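Local structure of extracellular ligand-binding receptor (Sphaerobacter thermophilus, 4ZPJ) at residues A[183-187]-A[188-192]; A[282-285]-A[286-289]; A[210-213]-A[214-218]. The protein probably serves as the extracytoplasmic substrate-binding receptor of an ABC transporter, capturing a small solute and presenting it for uptake. All blocks are in the same frame, centred on the assembly; numbering follows the deposited sequence.

Interaction 1 (A[183-187]-A[188-192]). With ZN (zinc ion), chain E.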
ATOM      1  N   ALA A 183      14.202   3.793   7.223  1.00 33.49           N
ATOM      2  CA  ALA A 183      15.143   4.865   7.476  1.00 34.89           C
ATOM      3  C   ALA A 183      15.649   4.762   8.900  1.00 38.40           C
ATOM      4  O   ALA A 183      16.836   4.971   9.151  1.00 39.40           O
ATOM      5  CB  ALA A 183      14.477   6.202   7.277  1.00 33.97           C
ATOM      6  N   ASP A 184      14.761   4.426   9.826  1.00 37.09           N
ATOM      7  CA  ASP A 184      15.218   4.075  11.194  1.00 42.18           C
ATOM      8  C   ASP A 184      16.165   2.911  11.169  1.00 41.57           C
ATOM      9  O   ASP A 184      17.184   2.947  11.813  1.00 42.32           O
ATOM     10  CB  ASP A 184      14.028   3.750  12.118  1.00 39.98           C
ATOM     11  CG  ASP A 184      13.146   4.962  12.309  1.00 45.23           C
ATOM     12  OD1 ASP A 184      13.551   5.912  13.014  1.00 59.31           O
ATOM     13  OD2 ASP A 184      12.094   5.039  11.682  1.00 52.99           O
ATOM     14  N   TYR A 185      15.814   1.869  10.433  1.00 41.93           N
ATOM     15  CA  TYR A 185      16.676   0.712  10.330  1.00 42.81           C
ATOM     16  C   TYR A 185      18.041   1.086   9.763  1.00 40.60           C
ATOM     17  O   TYR A 185      19.055   0.606  10.240  1.00 39.81           O
ATOM     18  CB  TYR A 185      16.040  -0.327   9.420  1.00 44.86           C
ATOM     19  CG  TYR A 185      16.720  -1.663   9.465  1.00 43.10           C
ATOM     20  CD1 TYR A 185      16.489  -2.544  10.525  1.00 45.17           C
ATOM     21  CD2 TYR A 185      17.608  -2.037   8.473  1.00 42.97           C
ATOM     22  CE1 TYR A 185      17.109  -3.778  10.572  1.00 44.90           C
ATOM     23  CE2 TYR A 185      18.249  -3.258   8.516  1.00 43.71           C
ATOM     24  CZ  TYR A 185      18.008  -4.119   9.586  1.00 45.11           C
ATOM     25  OH  TYR A 185      18.618  -5.345   9.654  1.00 48.43           O
ATOM     26  N   ALA A 186      18.050   1.942   8.745  1.00 39.71           N
ATOM     27  CA  ALA A 186      19.303   2.384   8.096  1.00 38.64           C
ATOM     28  C   ALA A 186      20.230   3.098   9.083  1.00 40.57           C
ATOM     29  O   ALA A 186      21.461   2.887   9.074  1.00 41.17           O
ATOM     30  CB  ALA A 186      18.989   3.323   6.942  1.00 38.77           C
ATOM     31  N   TYR A 187      19.639   3.981   9.895  1.00 40.24           N
ATOM     32  CA  TYR A 187      20.374   4.746  10.888  1.00 40.67           C
ATOM     33  C   TYR A 187      20.763   3.867  12.076  1.00 43.37           C
ATOM     34  O   TYR A 187      21.948   3.782  12.430  1.00 43.96           O
ATOM     35  CB  TYR A 187      19.557   5.926  11.419  1.00 38.86           C
ATOM     36  CG  TYR A 187      20.411   6.878  12.246  1.00 41.19           C
ATOM     37  CD1 TYR A 187      20.593   6.701  13.622  1.00 46.60           C
ATOM     38  CD2 TYR A 187      21.030   7.960  11.660  1.00 44.12           C
ATOM     39  CE1 TYR A 187      21.387   7.592  14.355  1.00 48.20           C
ATOM     40  CE2 TYR A 187      21.810   8.833  12.377  1.00 45.62           C
ATOM     41  CZ  TYR A 187      21.991   8.637  13.716  1.00 48.25           C
ATOM     42  OH  TYR A 187      22.756   9.544  14.390  1.00 55.14           O
ATOM     43  N   GLU A 188      19.753   3.279  12.721  1.00 43.70           N
ATOM     44  CA  GLU A 188      19.946   2.585  14.009  1.00 48.04           C
ATOM     45  C   GLU A 188      20.730   1.277  13.876  1.00 46.77           C
ATOM     46  O   GLU A 188      21.586   1.016  14.673  1.00 51.01           O
ATOM     47  CB  GLU A 188      18.611   2.232  14.681  1.00 46.12           C
ATOM     48  CG  GLU A 188      17.610   3.359  14.848  1.00 49.40           C
ATOM     49  CD  GLU A 188      18.073   4.444  15.799  1.00 53.66           C
ATOM     50  OE1 GLU A 188      17.300   5.417  15.996  1.00 60.10           O
ATOM     51  OE2 GLU A 188      19.173   4.319  16.372  1.00 50.04           O
ATOM     52  N   THR A 189      20.361   0.431  12.926  1.00 45.45           N
ATOM     53  CA  THR A 189      20.983  -0.896  12.762  1.00 46.94           C
ATOM     54  C   THR A 189      22.107  -0.839  11.706  1.00 45.11           C
ATOM     55  O   THR A 189      23.226  -1.225  11.980  1.00 45.10           O
ATOM     56  CB  THR A 189      19.908  -1.924  12.388  1.00 46.29           C
ATOM     57  OG1 THR A 189      18.853  -1.823  13.339  1.00 51.26           O
ATOM     58  CG2 THR A 189      20.439  -3.387  12.364  1.00 48.12           C
ATOM     59  N   LEU A 190      21.852  -0.303  10.527  1.00 41.67           N
ATOM     60  CA  LEU A 190      22.918  -0.361   9.501  1.00 43.67           C
ATOM     61  C   LEU A 190      24.050   0.665   9.642  1.00 47.44           C
ATOM     62  O   LEU A 190      25.089   0.545   8.959  1.00 50.63           O
ATOM     63  CB  LEU A 190      22.322  -0.273   8.076  1.00 41.23           C
ATOM     64  CG  LEU A 190      21.332  -1.399   7.764  1.00 40.59           C
ATOM     65  CD1 LEU A 190      20.616  -1.150   6.412  1.00 37.40           C
ATOM     66  CD2 LEU A 190      22.037  -2.776   7.824  1.00 41.27           C
ATOM     67  N   GLY A 191      23.873   1.688  10.477  1.00 45.42           N
ATOM     68  CA  GLY A 191      24.954   2.629  10.693  1.00 45.90           C
ATOM     69  C   GLY A 191      25.083   3.744   9.678  1.00 47.36           C
ATOM     70  O   GLY A 191      26.052   4.501   9.711  1.00 47.03           O
ATOM     71  N   TYR A 192      24.104   3.889   8.791  1.00 46.99           N
ATOM     72  CA  TYR A 192      24.200   4.900   7.742  1.00 45.25           C
ATOM     73  C   TYR A 192      23.923   6.276   8.306  1.00 44.90           C
ATOM     74  O   TYR A 192      23.049   6.459   9.149  1.00 45.45           O
ATOM     75  CB  TYR A 192      23.208   4.586   6.590  1.00 44.61           C
ATOM     76  CG  TYR A 192      23.406   3.244   5.927  1.00 43.13           C
ATOM     77  CD1 TYR A 192      24.664   2.600   5.902  1.00 46.42           C
ATOM     78  CD2 TYR A 192      22.354   2.637   5.277  1.00 43.35           C
ATOM     79  CE1 TYR A 192      24.821   1.347   5.287  1.00 45.93           C
ATOM     80  CE2 TYR A 192      22.491   1.404   4.675  1.00 44.84           C
ATOM     81  CZ  TYR A 192      23.711   0.761   4.677  1.00 47.26           C
ATOM     82  OH  TYR A 192      23.774  -0.479   4.048  1.00 51.76           O
TER
HETATM   83 ZN    ZN E 504      17.840   7.017  17.214  1.00 66.08          ZN
HETATM   84  O   HOH W   1      23.605   3.157  14.370  1.00 44.11           O

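Interaction 2 (A[282-285]-A[286-289])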
ATOM      1  N   ILE A 282      18.514   0.724  -0.484  1.00 37.98           N
ATOM      2  CA  ILE A 282      17.309   0.323   0.184  1.00 36.07           C
ATOM      3  C   ILE A 282      16.209   0.640  -0.803  1.00 39.03           C
ATOM      4  O   ILE A 282      15.909   1.819  -1.077  1.00 38.53           O
ATOM      5  CB  ILE A 282      17.093   1.084   1.492  1.00 36.15           C
ATOM      6  CG1 ILE A 282      18.180   0.700   2.489  1.00 38.33           C
ATOM      7  CG2 ILE A 282      15.694   0.832   2.018  1.00 33.43           C
ATOM      8  CD1 ILE A 282      18.152   1.460   3.777  1.00 38.50           C
ATOM      9  N   PRO A 283      15.643  -0.408  -1.399  1.00 38.70           N
ATOM     10  CA  PRO A 283      14.522  -0.213  -2.250  1.00 37.33           C
ATOM     11  C   PRO A 283      13.301   0.013  -1.446  1.00 37.13           C
ATOM     12  O   PRO A 283      13.188  -0.448  -0.308  1.00 34.79           O
ATOM     13  CB  PRO A 283      14.344  -1.552  -2.963  1.00 38.65           C
ATOM     14  CG  PRO A 283      15.415  -2.447  -2.502  1.00 39.12           C
ATOM     15  CD  PRO A 283      15.995  -1.829  -1.249  1.00 39.58           C
ATOM     16  N   SER A 284      12.351   0.691  -2.060  1.00 38.03           N
ATOM     17  CA  SER A 284      11.013   0.711  -1.515  1.00 37.84           C
ATOM     18  C   SER A 284      10.443  -0.700  -1.558  1.00 35.84           C
ATOM     19  O   SER A 284      10.682  -1.461  -2.524  1.00 33.59           O
ATOM     20  CB  SER A 284      10.120   1.636  -2.340  1.00 40.15           C
ATOM     21  OG  SER A 284       8.763   1.324  -2.146  1.00 40.08           O
ATOM     22  N   GLY A 285       9.634  -1.019  -0.559  1.00 31.50           N
ATOM     23  CA  GLY A 285       8.879  -2.262  -0.575  1.00 32.55           C
ATOM     24  C   GLY A 285       8.045  -2.446  -1.804  1.00 34.61           C
ATOM     25  O   GLY A 285       7.849  -3.558  -2.269  1.00 34.47           O
ATOM     26  N   ALA A 286       7.577  -1.359  -2.387  1.00 35.65           N
ATOM     27  CA  ALA A 286       6.845  -1.482  -3.662  1.00 34.76           C
ATOM     28  C   ALA A 286       7.695  -2.018  -4.818  1.00 36.06           C
ATOM     29  O   ALA A 286       7.201  -2.716  -5.753  1.00 32.30           O
ATOM     30  CB  ALA A 286       6.265  -0.132  -4.029  1.00 36.72           C
ATOM     31  N   ASP A 287       8.988  -1.731  -4.749  1.00 38.85           N
ATOM     32  CA  ASP A 287       9.882  -1.999  -5.879  1.00 38.36           C
ATOM     33  C   ASP A 287      10.301  -3.465  -5.849  1.00 36.67           C
ATOM     34  O   ASP A 287      10.809  -3.976  -6.824  1.00 35.34           O
ATOM     35  CB  ASP A 287      11.148  -1.099  -5.835  1.00 41.36           C
ATOM     36  CG  ASP A 287      10.928   0.350  -6.402  1.00 46.18           C
ATOM     37  OD1 ASP A 287       9.924   1.029  -6.044  1.00 47.19           O
ATOM     38  OD2 ASP A 287      11.810   0.814  -7.204  1.00 49.15           O
ATOM     39  N   VAL A 288      10.127  -4.145  -4.719  1.00 37.42           N
ATOM     40  CA  VAL A 288      10.454  -5.572  -4.658  1.00 37.83           C
ATOM     41  C   VAL A 288       9.201  -6.422  -4.352  1.00 38.63           C
ATOM     42  O   VAL A 288       9.277  -7.530  -3.802  1.00 38.36           O
ATOM     43  CB  VAL A 288      11.597  -5.857  -3.654  1.00 39.43           C
ATOM     44  CG1 VAL A 288      12.889  -5.233  -4.152  1.00 41.30           C
ATOM     45  CG2 VAL A 288      11.260  -5.371  -2.256  1.00 34.93           C
ATOM     46  N   ASP A 289       8.038  -5.897  -4.707  1.00 41.90           N
ATOM     47  CA  ASP A 289       6.783  -6.600  -4.512  1.00 41.50           C
ATOM     48  C   ASP A 289       6.811  -7.943  -5.224  1.00 42.85           C
ATOM     49  O   ASP A 289       7.418  -8.096  -6.296  1.00 43.75           O
ATOM     50  CB  ASP A 289       5.603  -5.783  -5.060  1.00 45.34           C
ATOM     51  CG  ASP A 289       4.215  -6.471  -4.778  1.00 50.48           C
ATOM     52  OD1 ASP A 289       3.882  -6.657  -3.592  1.00 55.40           O
ATOM     53  OD2 ASP A 289       3.485  -6.841  -5.726  1.00 53.55           O
TER

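Interaction 3 (A[210-213]-A[214-218])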
ATOM      1  N   ALA A 210       9.979  12.389   0.883  1.00 38.66           N
ATOM      2  CA  ALA A 210       9.769  13.252   2.039  1.00 39.33           C
ATOM      3  C   ALA A 210       9.562  12.472   3.305  1.00 39.12           C
ATOM      4  O   ALA A 210       9.991  12.903   4.363  1.00 42.68           O
ATOM      5  CB  ALA A 210       8.584  14.177   1.792  1.00 40.49           C
ATOM      6  N   ALA A 211       8.937  11.303   3.211  1.00 38.68           N
ATOM      7  CA  ALA A 211       8.640  10.525   4.386  1.00 38.66           C
ATOM      8  C   ALA A 211       9.927   9.861   4.844  1.00 39.41           C
ATOM      9  O   ALA A 211      10.206   9.794   6.033  1.00 42.49           O
ATOM     10  CB  ALA A 211       7.538   9.516   4.094  1.00 37.65           C
ATOM     11  N   PHE A 212      10.736   9.419   3.882  1.00 39.69           N
ATOM     12  CA  PHE A 212      12.003   8.809   4.201  1.00 39.38           C
ATOM     13  C   PHE A 212      12.960   9.803   4.844  1.00 40.41           C
ATOM     14  O   PHE A 212      13.582   9.498   5.838  1.00 37.96           O
ATOM     15  CB  PHE A 212      12.658   8.189   2.979  1.00 39.50           C
ATOM     16  CG  PHE A 212      13.746   7.213   3.326  1.00 40.69           C
ATOM     17  CD1 PHE A 212      15.038   7.653   3.613  1.00 40.03           C
ATOM     18  CD2 PHE A 212      13.468   5.846   3.424  1.00 40.54           C
ATOM     19  CE1 PHE A 212      16.038   6.767   3.948  1.00 39.90           C
ATOM     20  CE2 PHE A 212      14.477   4.948   3.727  1.00 40.58           C
ATOM     21  CZ  PHE A 212      15.761   5.410   4.000  1.00 41.81           C
ATOM     22  N   ARG A 213      13.103  10.960   4.211  1.00 43.96           N
ATOM     23  CA  ARG A 213      13.912  12.063   4.719  1.00 47.14           C
ATOM     24  C   ARG A 213      13.556  12.416   6.160  1.00 46.98           C
ATOM     25  O   ARG A 213      14.430  12.591   7.029  1.00 44.79           O
ATOM     26  CB  ARG A 213      13.652  13.304   3.866  1.00 47.00           C
ATOM     27  CG  ARG A 213      14.245  14.581   4.420  1.00 49.06           C
ATOM     28  CD  ARG A 213      13.843  15.828   3.629  1.00 50.30           C
ATOM     29  NE  ARG A 213      14.459  15.897   2.302  1.00 49.38           N
ATOM     30  CZ  ARG A 213      15.693  16.336   2.048  1.00 51.98           C
ATOM     31  NH1 ARG A 213      16.140  16.366   0.792  1.00 49.77           N
ATOM     32  NH2 ARG A 213      16.485  16.750   3.033  1.00 53.51           N
ATOM     33  N   SER A 214      12.267  12.588   6.381  1.00 44.72           N
ATOM     34  CA  SER A 214      11.757  13.009   7.678  1.00 45.42           C
ATOM     35  C   SER A 214      12.195  12.061   8.785  1.00 42.08           C
ATOM     36  O   SER A 214      12.765  12.507   9.766  1.00 45.77           O
ATOM     37  CB  SER A 214      10.235  13.097   7.619  1.00 46.61           C
ATOM     38  OG  SER A 214       9.700  13.309   8.897  1.00 49.51           O
ATOM     39  N   ARG A 215      11.996  10.763   8.618  1.00 39.89           N
ATOM     40  CA  ARG A 215      12.465   9.812   9.626  1.00 38.72           C
ATOM     41  C   ARG A 215      13.958   9.731   9.714  1.00 39.29           C
ATOM     42  O   ARG A 215      14.501   9.498  10.799  1.00 36.86           O
ATOM     43  CB  ARG A 215      12.015   8.376   9.348  1.00 40.10           C
ATOM     44  CG  ARG A 215      10.544   8.087   9.376  1.00 41.24           C
ATOM     45  CD  ARG A 215       9.908   8.300  10.721  1.00 44.01           C
ATOM     46  NE  ARG A 215      10.444   7.448  11.762  1.00 43.24           N
ATOM     47  CZ  ARG A 215       9.926   7.392  12.986  1.00 43.24           C
ATOM     48  NH1 ARG A 215       8.878   8.135  13.286  1.00 41.11           N
ATOM     49  NH2 ARG A 215      10.468   6.602  13.920  1.00 43.78           N
ATOM     50  N   PHE A 216      14.649   9.858   8.570  1.00 40.23           N
ATOM     51  CA  PHE A 216      16.097   9.656   8.586  1.00 38.49           C
ATOM     52  C   PHE A 216      16.637  10.844   9.267  1.00 39.66           C
ATOM     53  O   PHE A 216      17.577  10.728  10.037  1.00 42.94           O
ATOM     54  CB  PHE A 216      16.666   9.427   7.164  1.00 40.76           C
ATOM     55  CG  PHE A 216      18.127   9.018   7.109  1.00 39.50           C
ATOM     56  CD1 PHE A 216      18.553   7.838   7.651  1.00 40.62           C
ATOM     57  CD2 PHE A 216      19.060   9.815   6.467  1.00 41.37           C
ATOM     58  CE1 PHE A 216      19.899   7.459   7.604  1.00 41.34           C
ATOM     59  CE2 PHE A 216      20.407   9.459   6.386  1.00 40.91           C
ATOM     60  CZ  PHE A 216      20.830   8.275   6.957  1.00 43.15           C
ATOM     61  N   GLU A 217      16.028  11.999   9.035  1.00 43.43           N
ATOM     62  CA  GLU A 217      16.505  13.257   9.635  1.00 47.97           C
ATOM     63  C   GLU A 217      16.227  13.301  11.137  1.00 46.96           C
ATOM     64  O   GLU A 217      17.071  13.715  11.890  1.00 46.84           O
ATOM     65  CB  GLU A 217      15.927  14.508   8.940  1.00 50.80           C
ATOM     66  CG  GLU A 217      16.629  14.806   7.624  1.00 54.84           C
ATOM     67  CD  GLU A 217      16.147  16.058   6.913  1.00 54.93           C
ATOM     68  OE1 GLU A 217      15.156  16.669   7.336  1.00 63.89           O
ATOM     69  OE2 GLU A 217      16.761  16.409   5.904  1.00 55.03           O
ATOM     70  N   GLN A 218      15.055  12.858  11.543  1.00 48.58           N
ATOM     71  CA  GLN A 218      14.735  12.740  12.961  1.00 51.28           C
ATOM     72  C   GLN A 218      15.657  11.821  13.712  1.00 49.69           C
ATOM     73  O   GLN A 218      15.919  12.085  14.858  1.00 48.18           O
ATOM     74  CB  GLN A 218      13.308  12.245  13.142  1.00 54.49           C
ATOM     75  CG  GLN A 218      12.308  13.310  12.735  1.00 60.27           C
ATOM     76  CD  GLN A 218      10.843  12.918  12.881  1.00 68.70           C
ATOM     77  OE1 GLN A 218      10.492  11.749  13.122  1.00 66.35           O
ATOM     78  NE2 GLN A 218       9.968  13.923  12.750  1.00 76.06           N
TER

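Interaction 1 (A[183-187]-A[188-192])
The glycine-terminated end of helix 180-188 brings Y185, A186 and Y187 against the residues that leave the helix, and E188 binds a zinc ion. Y185 and T189, one turn apart, form a CH-pi contact: T189 CB lies over one face of the Y185 ring, 4.0 Å from its centroid. Y185 holds CG anti to its own nitrogen (chi1 -169°), which swings the ring out from the helix to lie under T189 and beside L190, whose CG comes within 3.7 Å of Y185 CE2. E188 N keeps the regular bond to D184 O, but Y185 O accepts two donors, T189 N and L190 N, as the helix widens. A186 O is then taken by Y192 N at 2.8 Å, while G191 N gives only a weak bond to Y187 O. G191 turns the chain with a phi of 84°, where a side chain would press on the preceding carbonyl oxygen. Beyond the turn, the small A186 lets Y192 CD2 rest 3.8 Å from its CB. E188 bends at chi2 (-66°) and binds zinc through OE1 at 2.1 Å; its OE2 lies at the edge of the Y187 ring. Zinc and the D184-R215 salt bridge probably offset the like charge of D184 OD1, 4.8 Å from E188 OE1. Such widened backbone bonding, ending in a glycine of positive phi, is characteristic of a helix C-terminus handing over to a strand, here 194-200.

Interaction 2 (A[282-285]-A[286-289])
S284 turns its hydroxyl forward along the chain to meet A286: OG lies anti to the serine nitrogen (chi1 159°) and accepts the bond from A286 N at 2.9 Å, with A286 CB beside it. D287 comes back over the same residue, its CB 3.4 Å from S284 O and its OD1 alongside S284 CB. The aspartate's other oxygen, OD2, is hydrogen-bonded to H257 ND1, so this buried carboxylate has a partner beyond the turn. These residues follow strand 281-283, an outermost strand of the four-stranded parallel sheet, and combine an ST turn with a type I beta turn, S284 to D287, closed by D287 N to S284 O at 2.8 Å. That donor stands 56° above the carbonyl plane. A weak bond from V288 N to G285 O continues the winding. P283 and V288 cross at an angle on the apolar flank, the valine's CG1 meeting the proline's CG at 4.1 Å; both are compact, well-suited to a buried bend. Replacing S284 with an alanine takes away OG, and A286 N would probably be left without its acceptor and the D179 carboxylate, which also bonds G285 N, without one of its bonds.

Interaction 3 (A[210-213]-A[214-218])
F212 and F216, one turn apart, form the apolar flank of helix 203-218, the helix of a beta-alpha-beta unit between strands 194-200 and 222-229 in the Rossmann-like domain of this periplasmic binding protein. F212 CE1 comes 4.2 Å from F216 CB. The two rings share the buried side by reaching different neighbours: F212 packs on M195 and L197 of strand 194-200 and stacks with F254, while F216 reaches M195 and I223. Both residues hold CG anti to the backbone nitrogen, the torsion that sends these bulky groups off the helix and toward the sheet. Flat aromatic rings suit this place because they fill the layer between helix and strands. A211 is small and lets the C-terminal F423 lie against the helix.

The other flank is looser and more polar. R213 and E217 lie side by side and point the same way, joined by a salt bridge in which R213 NH2 is 2.9 Å from E217 OE2. The oxygen sits at the guanidinium edge, near its plane, and is met on its syn side but 33° out of the carboxylate plane; with the flat groups 75° apart, the bridge is a single NH2 to OE2 bond, not a bidentate pair. R213 bends at chi3 (-70°), which brings NH2 round toward the glutamate, while NH1 has a second carboxylate in E226. The arginine's aliphatic part also fills this flank, its CG 3.4 Å from E217 OE2. A210 is exposed, whereas S214 OG is hydrogen-bonded to the terminal carboxylate of F423. Beneath the salt bridge the same pair is joined again through the backbone, with E217 N 2.6 Å from R213 O.

Interactions 1 and 3 lie on two neighbouring helices, 180-188 and 203-218, with centres about 12 Å apart. A salt bridge joins them, D184 OD2 to R215 NE at 2.9 Å, and packing adds to it: F212 CZ rests 3.6 Å from A183 CA, and F216 CZ lies 3.6 Å from the carbonyl oxygen Y192 O. Interaction 2 sits deeper. Its I282 CD1 reaches A186 CB of interaction 1 at 3.8 Å, so helix 180-188 touches both of the others. Interactions 2 and 3 stay about 5 Å apart at their nearest atoms. Interaction 1 binds zinc; a zinc ion lies about 8 Å from the R215 side chain, one about 13 Å from that of D289.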